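Local coordinates for mutual gliding-motility protein MglA (Myxococcus xanthus DK 1622, PDB 6H17) that binds and hydrolyses GTP as an Arf-family small GTPase, switching inside the cell to coordinate both modes of gliding motility and control direction and speed, at residues A[138-143]-A[157-162]; A[149-154]-A[165-170]; A[98-103]-A[181-186]. All blocks are in the same frame, centred on the assembly; numbering follows the deposited sequence.

Contact 1: residues A[138-143]-A[157-162]. With GSP (5'-guanosine-diphosphate-monothiophosphate), chain C.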
loop_
_atom_site.group_PDB
_atom_site.type_symbol
_atom_site.label_atom_id
_atom_site.label_comp_id
_atom_site.label_asym_id
_atom_site.label_seq_id
_atom_site.Cartn_x
_atom_site.Cartn_y
_atom_site.Cartn_z
ATOM N N ILE A 138 -6.761 4.100 -3.362
ATOM C CA ILE A 138 -6.476 5.199 -2.444
ATOM C C ILE A 138 -7.330 5.068 -1.188
ATOM O O ILE A 138 -8.525 4.737 -1.254
ATOM C CB ILE A 138 -6.639 6.583 -3.113
ATOM C CG1 ILE A 138 -6.089 7.677 -2.175
ATOM C CG2 ILE A 138 -8.062 6.864 -3.515
ATOM C CD1 ILE A 138 -5.722 8.981 -2.916
ATOM N N GLN A 139 -6.715 5.337 -0.047
ATOM C CA GLN A 139 -7.369 5.299 1.250
ATOM C C GLN A 139 -7.333 6.676 1.883
ATOM O O GLN A 139 -6.263 7.285 1.995
ATOM C CB GLN A 139 -6.648 4.300 2.148
ATOM C CG GLN A 139 -7.308 4.119 3.503
ATOM C CD GLN A 139 -6.514 3.232 4.417
ATOM O OE1 GLN A 139 -5.696 3.705 5.203
ATOM N NE2 GLN A 139 -6.748 1.919 4.322
ATOM N N TYR A 140 -8.488 7.167 2.307
ATOM C CA TYR A 140 -8.585 8.426 3.039
ATOM C C TYR A 140 -8.626 8.068 4.518
ATOM O O TYR A 140 -9.688 7.784 5.070
ATOM C CB TYR A 140 -9.811 9.222 2.617
ATOM C CG TYR A 140 -9.952 9.435 1.120
ATOM C CD1 TYR A 140 -8.850 9.718 0.310
ATOM C CD2 TYR A 140 -11.193 9.332 0.508
ATOM C CE1 TYR A 140 -9.003 9.915 -1.068
ATOM C CE2 TYR A 140 -11.345 9.519 -0.852
ATOM C CZ TYR A 140 -10.239 9.807 -1.626
ATOM O OH TYR A 140 -10.362 9.992 -2.997
ATOM N N ASN A 141 -7.458 8.064 5.149
ATOM C CA ASN A 141 -7.320 7.608 6.526
ATOM C C ASN A 141 -7.530 8.761 7.497
ATOM O O ASN A 141 -7.560 9.940 7.131
ATOM C CB ASN A 141 -5.952 6.938 6.711
ATOM C CG ASN A 141 -5.840 6.176 7.997
ATOM O OD1 ASN A 141 -6.806 5.545 8.448
ATOM N ND2 ASN A 141 -4.675 6.235 8.621
ATOM N N LYS A 142 -7.690 8.404 8.761
ATOM C CA LYS A 142 -7.903 9.370 9.852
ATOM C C LYS A 142 -9.246 10.096 9.734
ATOM O O LYS A 142 -9.373 11.268 10.095
ATOM C CB LYS A 142 -6.740 10.350 10.047
ATOM C CG LYS A 142 -5.364 9.685 9.977
ATOM C CD LYS A 142 -4.312 10.458 10.752
ATOM C CE LYS A 142 -2.957 9.787 10.628
ATOM N NZ LYS A 142 -1.879 10.669 11.186
ATOM N N ARG A 143 -10.290 9.364 9.323
ATOM C CA ARG A 143 -11.619 9.953 9.222
ATOM C C ARG A 143 -12.199 10.326 10.574
ATOM O O ARG A 143 -13.175 11.079 10.622
ATOM C CB ARG A 143 -12.599 9.005 8.517
ATOM C CG ARG A 143 -12.205 8.589 7.110
ATOM C CD ARG A 143 -11.899 9.756 6.199
ATOM N NE ARG A 143 -12.968 10.744 6.241
ATOM C CZ ARG A 143 -12.841 12.010 5.872
ATOM N NH1 ARG A 143 -11.706 12.448 5.373
ATOM N NH2 ARG A 143 -13.873 12.836 5.965
ATOM N N ALA A 157 -9.229 16.503 -4.527
ATOM C CA ALA A 157 -7.823 16.859 -4.433
ATOM C C ALA A 157 -6.895 15.740 -4.891
ATOM O O ALA A 157 -5.826 16.019 -5.434
ATOM C CB ALA A 157 -7.478 17.214 -2.990
ATOM N N LEU A 158 -7.253 14.469 -4.646
ATOM C CA LEU A 158 -6.301 13.372 -4.746
ATOM C C LEU A 158 -6.723 12.234 -5.661
ATOM O O LEU A 158 -5.912 11.324 -5.870
ATOM C CB LEU A 158 -6.023 12.773 -3.354
ATOM C CG LEU A 158 -5.429 13.731 -2.329
ATOM C CD1 LEU A 158 -5.465 13.103 -0.937
ATOM C CD2 LEU A 158 -4.018 14.164 -2.679
ATOM N N ASN A 159 -7.948 12.221 -6.175
ATOM C CA ASN A 159 -8.439 11.085 -6.955
ATOM C C ASN A 159 -9.102 11.569 -8.234
ATOM O O ASN A 159 -10.288 11.371 -8.466
ATOM C CB ASN A 159 -9.403 10.218 -6.150
ATOM C CG ASN A 159 -9.698 8.898 -6.826
ATOM O OD1 ASN A 159 -9.079 8.544 -7.835
ATOM N ND2 ASN A 159 -10.640 8.159 -6.274
ATOM N N HIS A 160 -8.299 12.178 -9.101
ATOM C CA HIS A 160 -8.834 12.777 -10.315
ATOM C C HIS A 160 -9.319 11.732 -11.309
ATOM O O HIS A 160 -10.195 12.029 -12.132
ATOM C CB HIS A 160 -7.760 13.660 -10.958
ATOM C CG HIS A 160 -7.333 14.813 -10.099
ATOM N ND1 HIS A 160 -6.224 15.582 -10.381
ATOM C CD2 HIS A 160 -7.871 15.328 -8.968
ATOM C CE1 HIS A 160 -6.097 16.520 -9.459
ATOM N NE2 HIS A 160 -7.085 16.391 -8.592
ATOM N N ARG A 161 -8.771 10.519 -11.259
ATOM C CA ARG A 161 -9.132 9.457 -12.186
ATOM C C ARG A 161 -10.183 8.499 -11.637
ATOM O O ARG A 161 -10.466 7.478 -12.276
ATOM C CB ARG A 161 -7.896 8.651 -12.582
ATOM C CG ARG A 161 -6.871 9.389 -13.427
ATOM C CD ARG A 161 -5.841 8.413 -14.004
ATOM N NE ARG A 161 -4.573 8.388 -13.270
ATOM C CZ ARG A 161 -4.362 7.733 -12.127
ATOM N NH1 ARG A 161 -5.334 7.048 -11.543
ATOM N NH2 ARG A 161 -3.167 7.774 -11.557
ATOM N N ASN A 162 -10.742 8.786 -10.462
ATOM C CA ASN A 162 -11.796 7.969 -9.858
ATOM C C ASN A 162 -11.428 6.489 -9.812
ATOM O O ASN A 162 -12.205 5.600 -10.170
ATOM C CB ASN A 162 -13.147 8.217 -10.528
ATOM C CG ASN A 162 -13.712 9.586 -10.188
ATOM O OD1 ASN A 162 -14.145 9.828 -9.059
ATOM N ND2 ASN A 162 -13.696 10.492 -11.158
HETATM P PG GSP C . 6.047 6.600 8.544
HETATM O O3B GSP C . 4.486 6.646 9.093
HETATM S S1G GSP C . 6.921 8.035 9.378
HETATM O O2G GSP C . 6.568 5.194 8.904
HETATM O O3G GSP C . 5.942 6.738 7.022
HETATM P PB GSP C . 3.271 5.643 8.926
HETATM O O1B GSP C . 2.469 6.000 7.731
HETATM O O2B GSP C . 3.733 4.238 9.008
HETATM P PA GSP C . 1.882 5.112 11.410
HETATM O O1A GSP C . 1.037 4.045 10.897
HETATM O O2A GSP C . 3.012 4.747 12.271
HETATM O O3A GSP C . 2.395 6.035 10.221
HETATM O "O5'" GSP C . 0.901 6.137 12.143
HETATM C "C5'" GSP C . 1.408 7.337 12.704
HETATM C "C4'" GSP C . 0.522 7.798 13.855
HETATM O "O4'" GSP C . -0.803 8.079 13.361
HETATM C "C3'" GSP C . 0.369 6.737 14.914
HETATM O "O3'" GSP C . 0.356 7.346 16.195
HETATM C "C2'" GSP C . -0.988 6.089 14.647
HETATM O "O2'" GSP C . -1.622 5.531 15.760
HETATM C "C1'" GSP C . -1.743 7.303 14.086
HETATM N N9 GSP C . -2.862 6.964 13.217
HETATM C C8 GSP C . -2.810 6.133 12.141
HETATM N N7 GSP C . -4.032 6.050 11.574
HETATM C C5 GSP C . -4.868 6.847 12.311
HETATM C C6 GSP C . -6.228 7.137 12.212
HETATM O O6 GSP C . -7.003 6.690 11.333
HETATM N N1 GSP C . -6.729 7.975 13.158
HETATM C C2 GSP C . -5.959 8.532 14.148
HETATM N N2 GSP C . -6.525 9.351 15.016
HETATM N N3 GSP C . -4.639 8.259 14.268
HETATM C C4 GSP C . -4.139 7.417 13.344
#
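Ile138 meets Leu158 where strand 136-141 packs against the C-terminal end of helix 151-158. With its CG1 anti to the backbone N (chi1 -170°), the isoleucine lays CD1 against Leu158 CB at 3.8 Å, the two side chains crossing at about a right angle. Its other branch, CG2, lies 4.0 Å from Asn159 ND2. Two residues on, Tyr140 brings its OH to 3.3 Å from Asn159 CB, with ring and amide planes 63° apart. Asn159 ND2 is hydrogen-bonded to Ile163 O and also to Glu165 OE1, which Tyr140 OH bonds as well. Strand 136-141 and helix 151-158 are the first two elements of a beta-alpha-beta unit with strand 165-167, and the strand runs straight into the NKxD guanine-recognition motif. Here Asn141 ND2 donates to N7 of the GSP base at 3.0 Å (143° at the hydrogen) and also bonds Cys23 O. The extended Lys142 chain lies over one face of the guanine, CG 3.5 Å from GSP C6, and carries NZ to Asp104 and Leu22 O. Shortened to an alanine, the residue would probably leave this face poorly covered, Asp104 without its cationic mate and Leu22 O without its donor.

Contact 2: residues A[149-154]-A[165-170]. With GSP (5'-guanosine-diphosphate-monothiophosphate), chain C.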
loop_
_atom_site.group_PDB
_atom_site.type_symbol
_atom_site.label_atom_id
_atom_site.label_comp_id
_atom_site.label_asym_id
_atom_site.label_seq_id
_atom_site.Cartn_x
_atom_site.Cartn_y
_atom_site.Cartn_z
ATOM N N VAL A 149 -10.486 16.616 6.356
ATOM C CA VAL A 149 -11.142 17.187 5.176
ATOM C C VAL A 149 -12.332 16.317 4.793
ATOM O O VAL A 149 -12.376 15.125 5.087
ATOM C CB VAL A 149 -10.059 17.223 4.072
ATOM C CG1 VAL A 149 -10.626 17.552 2.703
ATOM C CG2 VAL A 149 -8.973 18.234 4.457
ATOM N N THR A 150 -13.328 16.911 4.141
ATOM C CA THR A 150 -14.468 16.089 3.750
ATOM C C THR A 150 -14.049 15.080 2.678
ATOM O O THR A 150 -13.072 15.272 1.952
ATOM C CB THR A 150 -15.628 16.935 3.216
ATOM O OG1 THR A 150 -15.273 17.438 1.923
ATOM C CG2 THR A 150 -15.964 18.068 4.143
ATOM N N VAL A 151 -14.797 13.978 2.589
ATOM C CA VAL A 151 -14.450 12.939 1.622
ATOM C C VAL A 151 -14.514 13.492 0.202
ATOM O O VAL A 151 -13.660 13.203 -0.640
ATOM C CB VAL A 151 -15.354 11.706 1.798
ATOM C CG1 VAL A 151 -15.111 10.734 0.637
ATOM C CG2 VAL A 151 -15.091 11.044 3.116
ATOM N N GLU A 152 -15.529 14.300 -0.085
ATOM C CA GLU A 152 -15.653 14.878 -1.414
ATOM C C GLU A 152 -14.439 15.729 -1.746
ATOM O O GLU A 152 -13.946 15.706 -2.877
ATOM C CB GLU A 152 -16.925 15.714 -1.496
ATOM C CG GLU A 152 -17.205 16.256 -2.884
ATOM C CD GLU A 152 -18.463 17.108 -2.941
ATOM O OE1 GLU A 152 -18.848 17.519 -4.056
ATOM O OE2 GLU A 152 -19.066 17.367 -1.878
ATOM N N GLU A 153 -13.943 16.495 -0.774
ATOM C CA GLU A 153 -12.762 17.315 -1.018
ATOM C C GLU A 153 -11.501 16.463 -1.170
ATOM O O GLU A 153 -10.609 16.806 -1.961
ATOM C CB GLU A 153 -12.588 18.339 0.101
ATOM C CG GLU A 153 -13.617 19.421 0.112
ATOM C CD GLU A 153 -13.767 20.052 1.504
ATOM O OE1 GLU A 153 -14.701 20.845 1.671
ATOM O OE2 GLU A 153 -12.981 19.735 2.420
ATOM N N MET A 154 -11.402 15.356 -0.427
ATOM C CA MET A 154 -10.277 14.440 -0.616
ATOM C C MET A 154 -10.269 13.877 -2.031
ATOM O O MET A 154 -9.215 13.807 -2.679
ATOM C CB MET A 154 -10.365 13.284 0.378
ATOM C CG MET A 154 -10.119 13.669 1.830
ATOM S SD MET A 154 -8.437 14.192 2.268
ATOM C CE MET A 154 -7.579 12.651 2.276
ATOM N N GLU A 165 -11.568 4.030 -3.974
ATOM C CA GLU A 165 -11.229 4.828 -2.800
ATOM C C GLU A 165 -11.994 4.313 -1.593
ATOM O O GLU A 165 -13.144 3.874 -1.713
ATOM C CB GLU A 165 -11.545 6.310 -3.014
ATOM C CG GLU A 165 -13.008 6.592 -3.329
ATOM C CD GLU A 165 -13.307 8.070 -3.470
ATOM O OE1 GLU A 165 -12.508 8.810 -4.083
ATOM O OE2 GLU A 165 -14.338 8.513 -2.935
ATOM N N TYR A 166 -11.349 4.348 -0.434
ATOM C CA TYR A 166 -11.926 3.847 0.810
ATOM C C TYR A 166 -11.648 4.808 1.951
ATOM O O TYR A 166 -10.499 5.197 2.172
ATOM C CB TYR A 166 -11.372 2.452 1.155
ATOM C CG TYR A 166 -11.831 1.445 0.144
ATOM C CD1 TYR A 166 -13.042 0.803 0.301
ATOM C CD2 TYR A 166 -11.089 1.188 -0.989
ATOM C CE1 TYR A 166 -13.504 -0.092 -0.645
ATOM C CE2 TYR A 166 -11.545 0.301 -1.948
ATOM C CZ TYR A 166 -12.740 -0.325 -1.760
ATOM O OH TYR A 166 -13.197 -1.231 -2.721
ATOM N N GLN A 167 -12.683 5.145 2.707
ATOM C CA GLN A 167 -12.524 5.823 3.985
ATOM C C GLN A 167 -11.947 4.856 5.005
ATOM O O GLN A 167 -12.344 3.690 5.049
ATOM C CB GLN A 167 -13.886 6.267 4.513
ATOM C CG GLN A 167 -14.492 7.422 3.803
ATOM C CD GLN A 167 -15.625 8.010 4.621
ATOM O OE1 GLN A 167 -15.423 8.507 5.734
ATOM N NE2 GLN A 167 -16.824 7.926 4.092
ATOM N N ALA A 168 -11.044 5.347 5.855
ATOM C CA ALA A 168 -10.447 4.487 6.863
ATOM C C ALA A 168 -10.196 5.190 8.186
ATOM O O ALA A 168 -10.023 6.417 8.255
ATOM C CB ALA A 168 -9.134 3.887 6.381
ATOM N N VAL A 169 -10.179 4.363 9.236
ATOM C CA VAL A 169 -9.657 4.723 10.556
ATOM C C VAL A 169 -8.750 3.544 10.919
ATOM O O VAL A 169 -9.199 2.551 11.503
ATOM C CB VAL A 169 -10.749 4.935 11.607
ATOM C CG1 VAL A 169 -10.133 5.377 12.921
ATOM C CG2 VAL A 169 -11.756 5.949 11.136
ATOM N N ALA A 170 -7.491 3.616 10.511
ATOM C CA ALA A 170 -6.678 2.402 10.531
ATOM C C ALA A 170 -6.559 1.767 11.914
ATOM O O ALA A 170 -6.594 0.521 11.990
ATOM C CB ALA A 170 -5.310 2.663 9.893
HETATM P PG GSP C . 6.047 6.600 8.544
HETATM O O3B GSP C . 4.486 6.646 9.093
HETATM S S1G GSP C . 6.921 8.035 9.378
HETATM O O2G GSP C . 6.568 5.194 8.904
HETATM O O3G GSP C . 5.942 6.738 7.022
HETATM P PB GSP C . 3.271 5.643 8.926
HETATM O O1B GSP C . 2.469 6.000 7.731
HETATM O O2B GSP C . 3.733 4.238 9.008
HETATM P PA GSP C . 1.882 5.112 11.410
HETATM O O1A GSP C . 1.037 4.045 10.897
HETATM O O2A GSP C . 3.012 4.747 12.271
HETATM O O3A GSP C . 2.395 6.035 10.221
HETATM O "O5'" GSP C . 0.901 6.137 12.143
HETATM C "C5'" GSP C . 1.408 7.337 12.704
HETATM C "C4'" GSP C . 0.522 7.798 13.855
HETATM O "O4'" GSP C . -0.803 8.079 13.361
HETATM C "C3'" GSP C . 0.369 6.737 14.914
HETATM O "O3'" GSP C . 0.356 7.346 16.195
HETATM C "C2'" GSP C . -0.988 6.089 14.647
HETATM O "O2'" GSP C . -1.622 5.531 15.760
HETATM C "C1'" GSP C . -1.743 7.303 14.086
HETATM N N9 GSP C . -2.862 6.964 13.217
HETATM C C8 GSP C . -2.810 6.133 12.141
HETATM N N7 GSP C . -4.032 6.050 11.574
HETATM C C5 GSP C . -4.868 6.847 12.311
HETATM C C6 GSP C . -6.228 7.137 12.212
HETATM O O6 GSP C . -7.003 6.690 11.333
HETATM N N1 GSP C . -6.729 7.975 13.158
HETATM C C2 GSP C . -5.959 8.532 14.148
HETATM N N2 GSP C . -6.525 9.351 15.016
HETATM N N3 GSP C . -4.639 8.259 14.268
HETATM C C4 GSP C . -4.139 7.417 13.344
#
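The second half of a beta-alpha-beta crossover, from helix 151-158 to strand 165-167, leads into a loop that corresponds, as in other Ras-like GTPases, to the G5 guanine-binding loop. Between helix and strand, Val151 CG2 sits over the face of the Gln167 amide, 3.4 Å from CD and 3.7 Å from both OE1 and NE2. Val151 can do this because CG2 stands beside its backbone N, anti to the carbonyl carbon, while its other methyl, CG1, comes no nearer than 4.3 Å to Glu165 OE2. Gln167 OE1 accepts a weak hydrogen bond from Arg143 NE, and Val151 also rests on the side chain of that arginine. Glu165 pairs through OE2 with Arg155 in a salt bridge, while OE1 is bonded to Tyr140 OH. The helix itself starts with a capping box: Thr150 OG1 accepts from Glu153 N at 3.2 Å, and Glu153 OE2 weakly accepts from Thr150 N. At the far end of 165-170, Ala170 N gives a weak, bent bond to GSP O6 (3.2 Å, 130°) and is also bonded to Asn141 OD1. The strand pairs in parallel with strand 136-141; Tyr166 turns to helix 176-193, whereas Met154 touches Ala103 of strand 98-104 and Ser105 just beyond it.

Contact 3: residues A[98-103]-A[181-186]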
loop_
_atom_site.group_PDB
_atom_site.type_symbol
_atom_site.label_atom_id
_atom_site.label_comp_id
_atom_site.label_asym_id
_atom_site.label_seq_id
_atom_site.Cartn_x
_atom_site.Cartn_y
_atom_site.Cartn_z
ATOM N N GLY A 98 1.054 -3.859 -6.947
ATOM C CA GLY A 98 -0.077 -2.986 -6.666
ATOM C C GLY A 98 0.296 -2.014 -5.575
ATOM O O GLY A 98 1.153 -2.307 -4.734
ATOM N N VAL A 99 -0.360 -0.857 -5.581
ATOM C CA VAL A 99 -0.074 0.199 -4.618
ATOM C C VAL A 99 -1.343 0.631 -3.904
ATOM O O VAL A 99 -2.416 0.750 -4.511
ATOM C CB VAL A 99 0.577 1.416 -5.301
ATOM C CG1 VAL A 99 0.707 2.585 -4.342
ATOM C CG2 VAL A 99 1.936 1.056 -5.859
ATOM N N VAL A 100 -1.218 0.875 -2.605
ATOM C CA VAL A 100 -2.239 1.553 -1.811
ATOM C C VAL A 100 -1.628 2.876 -1.404
ATOM O O VAL A 100 -0.584 2.895 -0.731
ATOM C CB VAL A 100 -2.628 0.755 -0.561
ATOM C CG1 VAL A 100 -3.595 1.566 0.285
ATOM C CG2 VAL A 100 -3.226 -0.594 -0.929
ATOM N N PHE A 101 -2.254 3.985 -1.794
ATOM C CA PHE A 101 -1.838 5.293 -1.305
ATOM C C PHE A 101 -2.681 5.633 -0.087
ATOM O O PHE A 101 -3.905 5.751 -0.198
ATOM C CB PHE A 101 -1.978 6.381 -2.361
ATOM C CG PHE A 101 -1.432 7.699 -1.901
ATOM C CD1 PHE A 101 -2.234 8.649 -1.269
ATOM C CD2 PHE A 101 -0.086 7.972 -2.058
ATOM C CE1 PHE A 101 -1.702 9.854 -0.839
ATOM C CE2 PHE A 101 0.456 9.167 -1.618
ATOM C CZ PHE A 101 -0.346 10.108 -1.041
ATOM N N VAL A 102 -2.043 5.811 1.059
ATOM C CA VAL A 102 -2.709 6.147 2.306
ATOM C C VAL A 102 -2.580 7.650 2.496
ATOM O O VAL A 102 -1.486 8.163 2.750
ATOM C CB VAL A 102 -2.116 5.383 3.493
ATOM C CG1 VAL A 102 -2.831 5.757 4.782
ATOM C CG2 VAL A 102 -2.171 3.870 3.263
ATOM N N ALA A 103 -3.686 8.372 2.359
ATOM C CA ALA A 103 -3.697 9.814 2.568
ATOM C C ALA A 103 -4.114 10.123 3.997
ATOM O O ALA A 103 -5.016 9.486 4.555
ATOM C CB ALA A 103 -4.672 10.456 1.593
ATOM N N LYS A 181 -8.382 -5.845 0.174
ATOM C CA LYS A 181 -9.032 -6.790 -0.724
ATOM C C LYS A 181 -9.218 -6.181 -2.095
ATOM O O LYS A 181 -9.134 -6.889 -3.105
ATOM C CB LYS A 181 -10.356 -7.256 -0.122
ATOM C CG LYS A 181 -10.164 -8.184 1.061
ATOM C CD LYS A 181 -11.427 -8.360 1.888
ATOM C CE LYS A 181 -11.269 -9.491 2.903
ATOM N NZ LYS A 181 -9.916 -10.134 2.879
ATOM N N ALA A 182 -9.470 -4.880 -2.169
ATOM C CA ALA A 182 -9.654 -4.231 -3.466
ATOM C C ALA A 182 -8.369 -4.280 -4.289
ATOM O O ALA A 182 -8.385 -4.647 -5.468
ATOM C CB ALA A 182 -10.145 -2.791 -3.290
ATOM N N VAL A 183 -7.244 -3.914 -3.695
ATOM C CA VAL A 183 -6.005 -3.918 -4.470
ATOM C C VAL A 183 -5.569 -5.344 -4.801
ATOM O O VAL A 183 -5.063 -5.604 -5.897
ATOM C CB VAL A 183 -4.899 -3.092 -3.791
ATOM C CG1 VAL A 183 -4.320 -3.811 -2.597
ATOM C CG2 VAL A 183 -3.803 -2.759 -4.826
ATOM N N ALA A 184 -5.776 -6.286 -3.879
ATOM C CA ALA A 184 -5.382 -7.667 -4.139
ATOM C C ALA A 184 -6.175 -8.257 -5.291
ATOM O O ALA A 184 -5.615 -8.973 -6.136
ATOM C CB ALA A 184 -5.546 -8.530 -2.888
ATOM N N LYS A 185 -7.469 -7.940 -5.375
ATOM C CA LYS A 185 -8.281 -8.422 -6.489
ATOM C C LYS A 185 -7.798 -7.837 -7.814
ATOM O O LYS A 185 -7.741 -8.546 -8.823
ATOM C CB LYS A 185 -9.749 -8.094 -6.233
ATOM C CG LYS A 185 -10.702 -8.571 -7.317
ATOM C CD LYS A 185 -12.149 -8.360 -6.898
ATOM C CE LYS A 185 -13.098 -8.926 -7.942
ATOM N NZ LYS A 185 -14.512 -8.528 -7.702
ATOM N N LEU A 186 -7.445 -6.546 -7.840
ATOM C CA LEU A 186 -6.913 -5.953 -9.061
ATOM C C LEU A 186 -5.618 -6.634 -9.494
ATOM O O LEU A 186 -5.408 -6.874 -10.687
ATOM C CB LEU A 186 -6.676 -4.457 -8.863
ATOM C CG LEU A 186 -7.938 -3.618 -8.695
ATOM C CD1 LEU A 186 -7.551 -2.174 -8.341
ATOM C CD2 LEU A 186 -8.814 -3.650 -9.924
#
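Val183 pushes both of its methyls onto the start of strand 98-104, and every contact across the two segments involves this one side chain. CG1 meets Val100 CG2 at 3.8 Å, the two valines crossing at a slant. A chi1 of 74° sets CG1 between the backbone N and the carbonyl carbon, which leaves CG2 anti to the N and over the strand backbone. There CG2 lies 3.8 Å from Val99 O and 4.2 Å from Gly98 CA. The CA atoms of Gly98 and Val183 are 6.4 Å apart, and the absence of a side chain on the glycine matters: a CB at this position would point at the helix and crowd Val183 CG2. The axes of the two segments approach to 8.4 Å and run nearly antiparallel, with 158° between their directions.

From Phe101 onward the strand makes no contact with 181-186. On the helix, Lys181 and Lys185 are exposed and do not reach the strand segment, and Leu186, partly exposed, rests on Pro135 instead. The tight part is buried and formed by valine methyls against a neighbouring valine and the strand backbone; the outer side carries the two lysines.

Strand 98-104 lies inside the Ras-like sheet, hydrogen-bonded in parallel to strand 10-18 at one edge and strand 136-141 at the other. Helix 176-193 covers one face, where Val183 also touches Val137 of the neighbouring strand; helix 110-125 covers the opposite face, taking Val99 on Leu120 and Phe101 on Leu117.

How the contacts relate
Contacts 1 and 2 share helix 151-158 and the neighbouring strands 136-141 and 165-167; their centres lie about 6 Å apart, and both touch the guanine of GSP, one through the NKxD motif and the other through the probable G5 loop. Their segments alternate along the chain; between them Tyr140 OH meets Glu165 OE1 at 2.7 Å and Arg143 NH1 binds Val149 O at 2.8 Å. Contact 3, with its centre about 12 Å from that of contact 1 and about 15 Å from that of contact 2, closes a loop of chain enclosing both. It meets contact 1 through sheet pairing, Gln139 N to Phe101 O at 2.8 Å, while the Val100 side chain is about 11 Å from the bound GSP.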